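Local coordinates for fucolectin-related protein (Streptococcus pneumoniae, PDB 2J22) that probably binds fucose-containing glycans such as blood group antigens, as a calcium-containing carbohydrate-binding module of a pneumococcal virulence factor, at residues A[88-102]-A[118-132]. Numbering follows the deposited sequence.
Sequences NFDIIIYDSNDYEVF and LKGLKGKKVRISLRS
I93 and L118 meet tip to tip across the sandwich interior, CD1 to CD1 at 3.6 Å. L118 turns its other methyl, CD2, over one face of the F102 ring, a CH-pi contact 4.2 Å from the centroid, while L121 crosses I93 and sets CD2 3.6 Å from F102 CB. Farther along the inner face of the strand pair, F89 and I128 run alongside each other, CD1 against CG2, and I91 and V126 do likewise, CG2 against CG1.

Strands 89-94 and 125-130 run antiparallel, paired from F89–L130 to Y94–K125. At the last pair a classic beta bulge lets K124 and K125 both face Y94, whose O takes a 2.9 Å bond from K124 N and a weak one from K125 N.

On the other face Y94 presents its ring edge to R127 CB, 3.6 Å from CE2; ring and guanidinium stand nearly perpendicular (85°), and R127 NH1 goes on to E61. K125, its chain stretched out straight past CG, sends NZ to the syn side of D98 OD1 (2.8 Å). R131 instead folds back at chi2 and chi3 (-60° and -86°), which brings NH1 to the syn lone pair of D90 OD2 at 2.7 Å; H105 holds OD1, so both carboxylate oxygens are engaged.

This is the two-faced strand pairing of a beta-sandwich, here the galactose-binding-like jelly roll: the apolar groups face the interior, where I91 reaches L73 and I75 of strand 67-77 in the opposing sheet, and salt bridges line the outer face.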
ATOM      1  N   ASN A  88      10.151  -4.264  -7.366  1.00 24.94           N
ATOM      2  CA  ASN A  88       9.937  -5.721  -7.518  1.00 25.29           C
ATOM      3  C   ASN A  88       8.871  -6.197  -6.573  1.00 25.76           C
ATOM      4  O   ASN A  88       9.143  -7.030  -5.684  1.00 25.31           O
ATOM      5  CB  ASN A  88      11.259  -6.493  -7.281  1.00 27.18           C
ATOM      6  CG  ASN A  88      11.114  -8.023  -7.459  1.00 29.30           C
ATOM      7  OD1 ASN A  88      10.174  -8.511  -8.120  1.00 34.86           O
ATOM      8  ND2 ASN A  88      12.031  -8.784  -6.856  1.00 29.20           N
ATOM      9  N   PHE A  89       7.656  -5.659  -6.740  1.00 26.11           N
ATOM     10  CA  PHE A  89       6.599  -5.963  -5.792  1.00 25.58           C
ATOM     11  C   PHE A  89       5.293  -6.346  -6.430  1.00 26.55           C
ATOM     12  O   PHE A  89       5.067  -6.099  -7.582  1.00 27.61           O
ATOM     13  CB  PHE A  89       6.425  -4.852  -4.692  1.00 24.55           C
ATOM     14  CG  PHE A  89       5.910  -3.542  -5.203  1.00 25.15           C
ATOM     15  CD1 PHE A  89       4.538  -3.272  -5.216  1.00 24.35           C
ATOM     16  CD2 PHE A  89       6.802  -2.552  -5.663  1.00 23.66           C
ATOM     17  CE1 PHE A  89       4.013  -1.993  -5.704  1.00 24.05           C
ATOM     18  CE2 PHE A  89       6.344  -1.341  -6.111  1.00 25.94           C
ATOM     19  CZ  PHE A  89       4.956  -1.020  -6.136  1.00 26.65           C
ATOM     20  N   ASP A  90       4.400  -6.964  -5.648  1.00 26.98           N
ATOM     21  CA  ASP A  90       3.083  -7.238  -6.154  1.00 26.04           C
ATOM     22  C   ASP A  90       2.022  -6.451  -5.407  1.00 26.42           C
ATOM     23  O   ASP A  90       2.115  -6.258  -4.162  1.00 25.14           O
ATOM     24  CB  ASP A  90       2.770  -8.721  -5.984  1.00 27.58           C
ATOM     25  CG  ASP A  90       3.557  -9.584  -6.910  1.00 28.09           C
ATOM     26  OD1 ASP A  90       3.769  -9.208  -8.117  1.00 27.00           O
ATOM     27  OD2 ASP A  90       3.993 -10.664  -6.509  1.00 31.21           O
ATOM     28  N   ILE A  91       1.027  -6.022  -6.173  1.00 24.32           N
ATOM     29  CA  ILE A  91      -0.236  -5.481  -5.654  1.00 25.33           C
ATOM     30  C   ILE A  91      -1.254  -6.586  -5.897  1.00 25.87           C
ATOM     31  O   ILE A  91      -1.413  -7.022  -7.048  1.00 25.78           O
ATOM     32  CB  ILE A  91      -0.637  -4.202  -6.449  1.00 25.46           C
ATOM     33  CG1 ILE A  91       0.456  -3.137  -6.338  1.00 25.40           C
ATOM     34  CG2 ILE A  91      -2.060  -3.708  -6.053  1.00 20.81           C
ATOM     35  CD1 ILE A  91       0.243  -1.899  -7.175  1.00 25.60           C
ATOM     36  N   ILE A  92      -1.944  -7.016  -4.830  1.00 23.81           N
ATOM     37  CA  ILE A  92      -2.905  -8.090  -4.903  1.00 25.51           C
ATOM     38  C   ILE A  92      -4.219  -7.606  -4.331  1.00 25.63           C
ATOM     39  O   ILE A  92      -4.251  -7.125  -3.200  1.00 27.55           O
ATOM     40  CB  ILE A  92      -2.453  -9.346  -4.068  1.00 24.60           C
ATOM     41  CG1 ILE A  92      -0.944  -9.631  -4.207  1.00 22.91           C
ATOM     42  CG2 ILE A  92      -3.221 -10.553  -4.572  1.00 25.65           C
ATOM     43  CD1 ILE A  92      -0.327 -10.477  -3.094  1.00 28.85           C
ATOM     44  N   ILE A  93      -5.298  -7.764  -5.080  1.00 25.02           N
ATOM     45  CA  ILE A  93      -6.657  -7.362  -4.604  1.00 25.73           C
ATOM     46  C   ILE A  93      -7.495  -8.595  -4.410  1.00 25.13           C
ATOM     47  O   ILE A  93      -7.490  -9.489  -5.242  1.00 24.89           O
ATOM     48  CB  ILE A  93      -7.298  -6.324  -5.591  1.00 27.10           C
ATOM     49  CG1 ILE A  93      -6.260  -5.195  -5.893  1.00 27.64           C
ATOM     50  CG2 ILE A  93      -8.696  -5.813  -5.066  1.00 24.33           C
ATOM     51  CD1 ILE A  93      -6.815  -3.847  -6.340  1.00 28.09           C
ATOM     52  N   TYR A  94      -8.215  -8.669  -3.280  1.00 26.33           N
ATOM     53  CA  TYR A  94      -9.008  -9.849  -2.963  1.00 26.08           C
ATOM     54  C   TYR A  94     -10.488  -9.499  -2.836  1.00 26.77           C
ATOM     55  O   TYR A  94     -10.811  -8.347  -2.508  1.00 26.34           O
ATOM     56  CB  TYR A  94      -8.556 -10.463  -1.637  1.00 25.69           C
ATOM     57  CG  TYR A  94      -7.075 -10.677  -1.466  1.00 26.81           C
ATOM     58  CD1 TYR A  94      -6.483 -11.948  -1.723  1.00 27.07           C
ATOM     59  CD2 TYR A  94      -6.235  -9.630  -1.000  1.00 23.80           C
ATOM     60  CE1 TYR A  94      -5.086 -12.149  -1.569  1.00 24.14           C
ATOM     61  CE2 TYR A  94      -4.857  -9.840  -0.815  1.00 23.62           C
ATOM     62  CZ  TYR A  94      -4.293 -11.091  -1.124  1.00 25.26           C
ATOM     63  OH  TYR A  94      -2.944 -11.273  -0.901  1.00 26.89           O
ATOM     64  N   ASP A  95     -11.382 -10.481  -3.048  1.00 25.40           N
ATOM     65  CA  ASP A  95     -12.809 -10.222  -2.847  1.00 27.72           C
ATOM     66  C   ASP A  95     -13.134 -10.362  -1.378  1.00 28.21           C
ATOM     67  O   ASP A  95     -12.199 -10.600  -0.593  1.00 29.58           O
ATOM     68  CB  ASP A  95     -13.708 -11.142  -3.672  1.00 28.14           C
ATOM     69  CG  ASP A  95     -13.469 -12.605  -3.420  1.00 28.04           C
ATOM     70  OD1 ASP A  95     -13.121 -13.008  -2.285  1.00 29.75           O
ATOM     71  OD2 ASP A  95     -13.601 -13.444  -4.331  1.00 26.91           O
ATOM     72  N   SER A  96     -14.420 -10.219  -0.999  1.00 29.63           N
ATOM     73  CA  SER A  96     -14.863 -10.281   0.427  1.00 30.51           C
ATOM     74  C   SER A  96     -14.657 -11.644   1.047  1.00 32.10           C
ATOM     75  O   SER A  96     -14.812 -11.785   2.279  1.00 31.21           O
ATOM     76  CB  SER A  96     -16.347  -9.914   0.585  1.00 30.75           C
ATOM     77  OG  SER A  96     -17.149 -10.792  -0.188  1.00 29.29           O
ATOM     78  N   ASN A  97     -14.350 -12.643   0.207  1.00 31.78           N
ATOM     79  CA  ASN A  97     -14.042 -14.007   0.696  1.00 32.78           C
ATOM     80  C   ASN A  97     -12.551 -14.360   0.727  1.00 33.15           C
ATOM     81  O   ASN A  97     -12.161 -15.526   0.872  1.00 32.77           O
ATOM     82  CB  ASN A  97     -14.834 -15.023  -0.124  1.00 32.84           C
ATOM     83  CG  ASN A  97     -16.308 -14.738  -0.070  1.00 35.00           C
ATOM     84  OD1 ASN A  97     -16.945 -14.375  -1.082  1.00 36.35           O
ATOM     85  ND2 ASN A  97     -16.859 -14.832   1.144  1.00 34.83           N
ATOM     86  N   ASP A  98     -11.731 -13.318   0.594  1.00 33.62           N
ATOM     87  CA  ASP A  98     -10.262 -13.399   0.680  1.00 34.37           C
ATOM     88  C   ASP A  98      -9.602 -14.153  -0.450  1.00 32.93           C
ATOM     89  O   ASP A  98      -8.487 -14.608  -0.274  1.00 33.01           O
ATOM     90  CB  ASP A  98      -9.766 -14.014   1.990  1.00 34.11           C
ATOM     91  CG  ASP A  98      -9.878 -13.088   3.145  1.00 39.10           C
ATOM     92  OD1 ASP A  98      -9.724 -11.855   2.982  1.00 40.48           O
ATOM     93  OD2 ASP A  98     -10.161 -13.522   4.270  1.00 44.34           O
ATOM     94  N   TYR A  99     -10.289 -14.288  -1.582  1.00 31.23           N
ATOM     95  CA  TYR A  99      -9.707 -14.889  -2.765  1.00 29.68           C
ATOM     96  C   TYR A  99      -9.225 -13.767  -3.677  1.00 29.90           C
ATOM     97  O   TYR A  99      -9.876 -12.730  -3.842  1.00 28.69           O
ATOM     98  CB  TYR A  99     -10.728 -15.750  -3.515  1.00 29.49           C
ATOM     99  CG  TYR A  99     -11.046 -17.037  -2.819  1.00 27.99           C
ATOM    100  CD1 TYR A  99     -10.153 -18.103  -2.823  1.00 27.43           C
ATOM    101  CD2 TYR A  99     -12.241 -17.179  -2.142  1.00 29.11           C
ATOM    102  CE1 TYR A  99     -10.437 -19.299  -2.113  1.00 28.27           C
ATOM    103  CE2 TYR A  99     -12.544 -18.332  -1.462  1.00 30.77           C
ATOM    104  CZ  TYR A  99     -11.664 -19.403  -1.458  1.00 29.26           C
ATOM    105  OH  TYR A  99     -12.011 -20.540  -0.761  1.00 30.58           O
ATOM    106  N   GLU A 100      -8.097 -14.009  -4.318  1.00 31.18           N
ATOM    107  CA  GLU A 100      -7.524 -13.045  -5.242  1.00 32.43           C
ATOM    108  C   GLU A 100      -8.449 -12.721  -6.423  1.00 32.46           C
ATOM    109  O   GLU A 100      -8.957 -13.626  -7.124  1.00 32.48           O
ATOM    110  CB  GLU A 100      -6.178 -13.581  -5.729  1.00 32.76           C
ATOM    111  CG  GLU A 100      -5.390 -12.578  -6.517  1.00 37.55           C
ATOM    112  CD  GLU A 100      -4.905 -13.150  -7.822  1.00 43.75           C
ATOM    113  OE1 GLU A 100      -3.732 -13.619  -7.871  1.00 46.49           O
ATOM    114  OE2 GLU A 100      -5.707 -13.165  -8.767  1.00 42.95           O
ATOM    115  N   VAL A 101      -8.660 -11.434  -6.674  1.00 31.81           N
ATOM    116  CA  VAL A 101      -9.412 -11.039  -7.864  1.00 32.62           C
ATOM    117  C   VAL A 101      -8.584 -10.282  -8.886  1.00 32.57           C
ATOM    118  O   VAL A 101      -9.091 -10.008  -9.965  1.00 33.61           O
ATOM    119  CB  VAL A 101     -10.707 -10.222  -7.529  1.00 32.10           C
ATOM    120  CG1 VAL A 101     -11.649 -11.093  -6.700  1.00 34.52           C
ATOM    121  CG2 VAL A 101     -10.361  -8.889  -6.800  1.00 30.21           C
ATOM    122  N   PHE A 102      -7.331  -9.926  -8.554  1.00 33.68           N
ATOM    123  CA  PHE A 102      -6.473  -9.095  -9.433  1.00 32.89           C
ATOM    124  C   PHE A 102      -5.041  -9.066  -8.887  1.00 33.18           C
ATOM    125  O   PHE A 102      -4.834  -8.878  -7.698  1.00 32.22           O
ATOM    126  CB  PHE A 102      -7.022  -7.655  -9.531  1.00 34.37           C
ATOM    127  CG  PHE A 102      -6.057  -6.620 -10.158  1.00 36.39           C
ATOM    128  CD1 PHE A 102      -5.998  -6.435 -11.547  1.00 41.77           C
ATOM    129  CD2 PHE A 102      -5.255  -5.802  -9.356  1.00 41.02           C
ATOM    130  CE1 PHE A 102      -5.134  -5.458 -12.132  1.00 42.24           C
ATOM    131  CE2 PHE A 102      -4.359  -4.828  -9.935  1.00 39.95           C
ATOM    132  CZ  PHE A 102      -4.311  -4.663 -11.329  1.00 42.14           C
ATOM    133  N   LEU A 118      -8.205   1.145 -11.960  1.00 37.75           N
ATOM    134  CA  LEU A 118      -8.683  -0.213 -11.713  1.00 36.96           C
ATOM    135  C   LEU A 118      -9.991  -0.419 -12.436  1.00 36.20           C
ATOM    136  O   LEU A 118     -10.595  -1.497 -12.356  1.00 35.84           O
ATOM    137  CB  LEU A 118      -8.851  -0.468 -10.199  1.00 36.42           C
ATOM    138  CG  LEU A 118      -7.520  -0.625  -9.451  1.00 36.04           C
ATOM    139  CD1 LEU A 118      -7.719  -0.722  -7.923  1.00 37.06           C
ATOM    140  CD2 LEU A 118      -6.639  -1.784 -10.000  1.00 37.05           C
ATOM    141  N   LYS A 119     -10.448   0.650 -13.091  1.00 35.61           N
ATOM    142  CA  LYS A 119     -11.755   0.689 -13.775  1.00 35.54           C
ATOM    143  C   LYS A 119     -12.956  -0.004 -13.106  1.00 35.59           C
ATOM    144  O   LYS A 119     -13.634  -0.808 -13.760  1.00 36.43           O
ATOM    145  CB  LYS A 119     -11.599   0.124 -15.192  1.00 35.28           C
ATOM    146  CG  LYS A 119     -10.297   0.482 -15.851  1.00 37.28           C
ATOM    147  CD  LYS A 119     -10.587   1.171 -17.162  1.00 37.35           C
ATOM    148  CE  LYS A 119      -9.999   2.541 -17.187  1.00 38.92           C
ATOM    149  NZ  LYS A 119      -9.438   2.708 -18.555  1.00 38.58           N
ATOM    150  N   GLY A 120     -13.234   0.286 -11.825  1.00 34.47           N
ATOM    151  CA  GLY A 120     -14.402  -0.288 -11.160  1.00 33.33           C
ATOM    152  C   GLY A 120     -14.307  -1.769 -10.755  1.00 32.00           C
ATOM    153  O   GLY A 120     -15.304  -2.375 -10.322  1.00 31.47           O
ATOM    154  N   LEU A 121     -13.123  -2.372 -10.875  1.00 31.71           N
ATOM    155  CA  LEU A 121     -12.841  -3.648 -10.201  1.00 30.33           C
ATOM    156  C   LEU A 121     -13.458  -3.728  -8.772  1.00 29.94           C
ATOM    157  O   LEU A 121     -13.203  -2.833  -7.929  1.00 30.44           O
ATOM    158  CB  LEU A 121     -11.312  -3.831 -10.129  1.00 30.68           C
ATOM    159  CG  LEU A 121     -10.761  -5.068  -9.421  1.00 31.64           C
ATOM    160  CD1 LEU A 121     -11.110  -6.321 -10.263  1.00 32.56           C
ATOM    161  CD2 LEU A 121      -9.222  -4.880  -9.178  1.00 29.17           C
ATOM    162  N   LYS A 122     -14.298  -4.745  -8.493  1.00 28.13           N
ATOM    163  CA  LYS A 122     -14.843  -4.948  -7.143  1.00 29.17           C
ATOM    164  C   LYS A 122     -13.832  -5.714  -6.271  1.00 28.89           C
ATOM    165  O   LYS A 122     -13.372  -6.791  -6.682  1.00 27.84           O
ATOM    166  CB  LYS A 122     -16.194  -5.681  -7.173  1.00 30.91           C
ATOM    167  CG  LYS A 122     -17.368  -4.825  -7.785  1.00 32.67           C
ATOM    168  CD  LYS A 122     -18.600  -5.673  -7.940  1.00 35.96           C
ATOM    169  CE  LYS A 122     -19.819  -4.764  -8.156  1.00 41.24           C
ATOM    170  NZ  LYS A 122     -19.686  -4.046  -9.438  1.00 41.09           N
ATOM    171  N   GLY A 123     -13.460  -5.113  -5.122  1.00 27.98           N
ATOM    172  CA  GLY A 123     -12.587  -5.744  -4.128  1.00 27.44           C
ATOM    173  C   GLY A 123     -12.841  -5.242  -2.721  1.00 27.70           C
ATOM    174  O   GLY A 123     -13.418  -4.127  -2.532  1.00 25.43           O
ATOM    175  N   LYS A 124     -12.375  -6.018  -1.739  1.00 25.57           N
ATOM    176  CA  LYS A 124     -12.533  -5.634  -0.342  1.00 27.57           C
ATOM    177  C   LYS A 124     -11.210  -5.387   0.404  1.00 26.99           C
ATOM    178  O   LYS A 124     -11.214  -4.724   1.482  1.00 27.37           O
ATOM    179  CB  LYS A 124     -13.361  -6.698   0.400  1.00 27.85           C
ATOM    180  CG  LYS A 124     -13.327  -6.573   1.915  1.00 30.89           C
ATOM    181  CD  LYS A 124     -14.609  -7.072   2.428  1.00 32.11           C
ATOM    182  CE  LYS A 124     -14.574  -7.380   3.882  1.00 31.25           C
ATOM    183  NZ  LYS A 124     -14.357  -6.158   4.593  1.00 34.87           N
ATOM    184  N   LYS A 125     -10.119  -5.923  -0.160  1.00 26.43           N
ATOM    185  CA  LYS A 125      -8.799  -5.880   0.485  1.00 25.88           C
ATOM    186  C   LYS A 125      -7.690  -5.699  -0.536  1.00 25.06           C
ATOM    187  O   LYS A 125      -7.758  -6.261  -1.654  1.00 25.19           O
ATOM    188  CB  LYS A 125      -8.484  -7.189   1.251  1.00 25.08           C
ATOM    189  CG  LYS A 125      -9.188  -7.332   2.555  1.00 26.91           C
ATOM    190  CD  LYS A 125      -8.649  -8.568   3.302  1.00 32.96           C
ATOM    191  CE  LYS A 125      -9.527  -8.841   4.541  1.00 33.67           C
ATOM    192  NZ  LYS A 125      -9.150 -10.156   5.122  1.00 37.55           N
ATOM    193  N   VAL A 126      -6.640  -4.980  -0.112  1.00 24.81           N
ATOM    194  CA  VAL A 126      -5.507  -4.712  -0.998  1.00 23.38           C
ATOM    195  C   VAL A 126      -4.235  -4.983  -0.174  1.00 24.58           C
ATOM    196  O   VAL A 126      -4.117  -4.501   0.987  1.00 25.37           O
ATOM    197  CB  VAL A 126      -5.481  -3.264  -1.562  1.00 24.95           C
ATOM    198  CG1 VAL A 126      -4.287  -3.119  -2.588  1.00 20.31           C
ATOM    199  CG2 VAL A 126      -6.777  -2.825  -2.292  1.00 22.51           C
ATOM    200  N   ARG A 127      -3.339  -5.791  -0.753  1.00 24.39           N
ATOM    201  CA  ARG A 127      -2.072  -6.200  -0.164  1.00 24.00           C
ATOM    202  C   ARG A 127      -0.956  -5.710  -1.063  1.00 23.79           C
ATOM    203  O   ARG A 127      -1.041  -5.820  -2.317  1.00 25.83           O
ATOM    204  CB  ARG A 127      -1.997  -7.683  -0.162  1.00 24.96           C
ATOM    205  CG  ARG A 127      -0.848  -8.283   0.656  1.00 27.45           C
ATOM    206  CD  ARG A 127      -1.486  -9.252   1.652  1.00 27.86           C
ATOM    207  NE  ARG A 127      -0.552 -10.212   1.972  1.00 30.18           N
ATOM    208  CZ  ARG A 127      -0.496 -10.891   3.102  1.00 31.16           C
ATOM    209  NH1 ARG A 127      -1.383 -10.754   4.085  1.00 29.82           N
ATOM    210  NH2 ARG A 127       0.479 -11.733   3.206  1.00 28.28           N
ATOM    211  N   ILE A 128       0.077  -5.133  -0.467  1.00 22.34           N
ATOM    212  CA  ILE A 128       1.262  -4.809  -1.262  1.00 20.14           C
ATOM    213  C   ILE A 128       2.342  -5.725  -0.641  1.00 20.85           C
ATOM    214  O   ILE A 128       2.517  -5.691   0.576  1.00 21.22           O
ATOM    215  CB  ILE A 128       1.612  -3.312  -1.076  1.00 19.77           C
ATOM    216  CG1 ILE A 128       0.551  -2.394  -1.723  1.00 20.23           C
ATOM    217  CG2 ILE A 128       3.029  -3.060  -1.674  1.00 20.00           C
ATOM    218  CD1 ILE A 128       0.738  -0.916  -1.432  1.00 17.69           C
ATOM    219  N   SER A 129       3.053  -6.536  -1.433  1.00 21.10           N
ATOM    220  CA  SER A 129       3.985  -7.539  -0.897  1.00 22.64           C
ATOM    221  C   SER A 129       5.242  -7.534  -1.733  1.00 23.96           C
ATOM    222  O   SER A 129       5.168  -7.768  -2.983  1.00 22.88           O
ATOM    223  CB  SER A 129       3.345  -8.965  -0.935  1.00 25.15           C
ATOM    224  OG  SER A 129       4.101  -9.958  -0.207  1.00 25.00           O
ATOM    225  N   LEU A 130       6.400  -7.361  -1.069  1.00 23.72           N
ATOM    226  CA  LEU A 130       7.693  -7.293  -1.782  1.00 24.01           C
ATOM    227  C   LEU A 130       8.097  -8.722  -2.243  1.00 24.88           C
ATOM    228  O   LEU A 130       7.808  -9.685  -1.530  1.00 23.23           O
ATOM    229  CB  LEU A 130       8.747  -6.722  -0.822  1.00 24.53           C
ATOM    230  CG  LEU A 130       8.515  -5.285  -0.304  1.00 24.49           C
ATOM    231  CD1 LEU A 130       9.701  -4.793   0.593  1.00 20.69           C
ATOM    232  CD2 LEU A 130       8.320  -4.272  -1.414  1.00 16.75           C
ATOM    233  N   ARG A 131       8.683  -8.865  -3.440  1.00 25.40           N
ATOM    234  CA  ARG A 131       9.120 -10.185  -3.903  1.00 28.19           C
ATOM    235  C   ARG A 131      10.584 -10.548  -3.547  1.00 27.58           C
ATOM    236  O   ARG A 131      10.961 -11.713  -3.594  1.00 28.34           O
ATOM    237  CB  ARG A 131       8.863 -10.375  -5.410  1.00 28.49           C
ATOM    238  CG  ARG A 131       7.406 -10.619  -5.747  1.00 31.10           C
ATOM    239  CD  ARG A 131       6.756 -11.880  -5.090  1.00 40.69           C
ATOM    240  NE  ARG A 131       6.950 -13.135  -5.847  1.00 42.55           N
ATOM    241  CZ  ARG A 131       6.434 -13.373  -7.064  1.00 47.80           C
ATOM    242  NH1 ARG A 131       5.681 -12.446  -7.669  1.00 45.63           N
ATOM    243  NH2 ARG A 131       6.667 -14.537  -7.682  1.00 47.42           N
ATOM    244  N   SER A 132      11.387  -9.549  -3.160  1.00 28.01           N
ATOM    245  CA  SER A 132      12.693  -9.776  -2.523  1.00 26.97           C
ATOM    246  C   SER A 132      12.596  -9.880  -1.029  1.00 27.99           C
ATOM    247  O   SER A 132      12.255  -8.882  -0.340  1.00 27.87           O
ATOM    248  CB  SER A 132      13.713  -8.676  -2.906  1.00 28.83           C
ATOM    249  OG  SER A 132      13.635  -8.397  -4.307  1.00 29.41           O
TER
HETATM  250  O   HOH W   1      11.197  -6.481  -3.394  1.00 25.90           O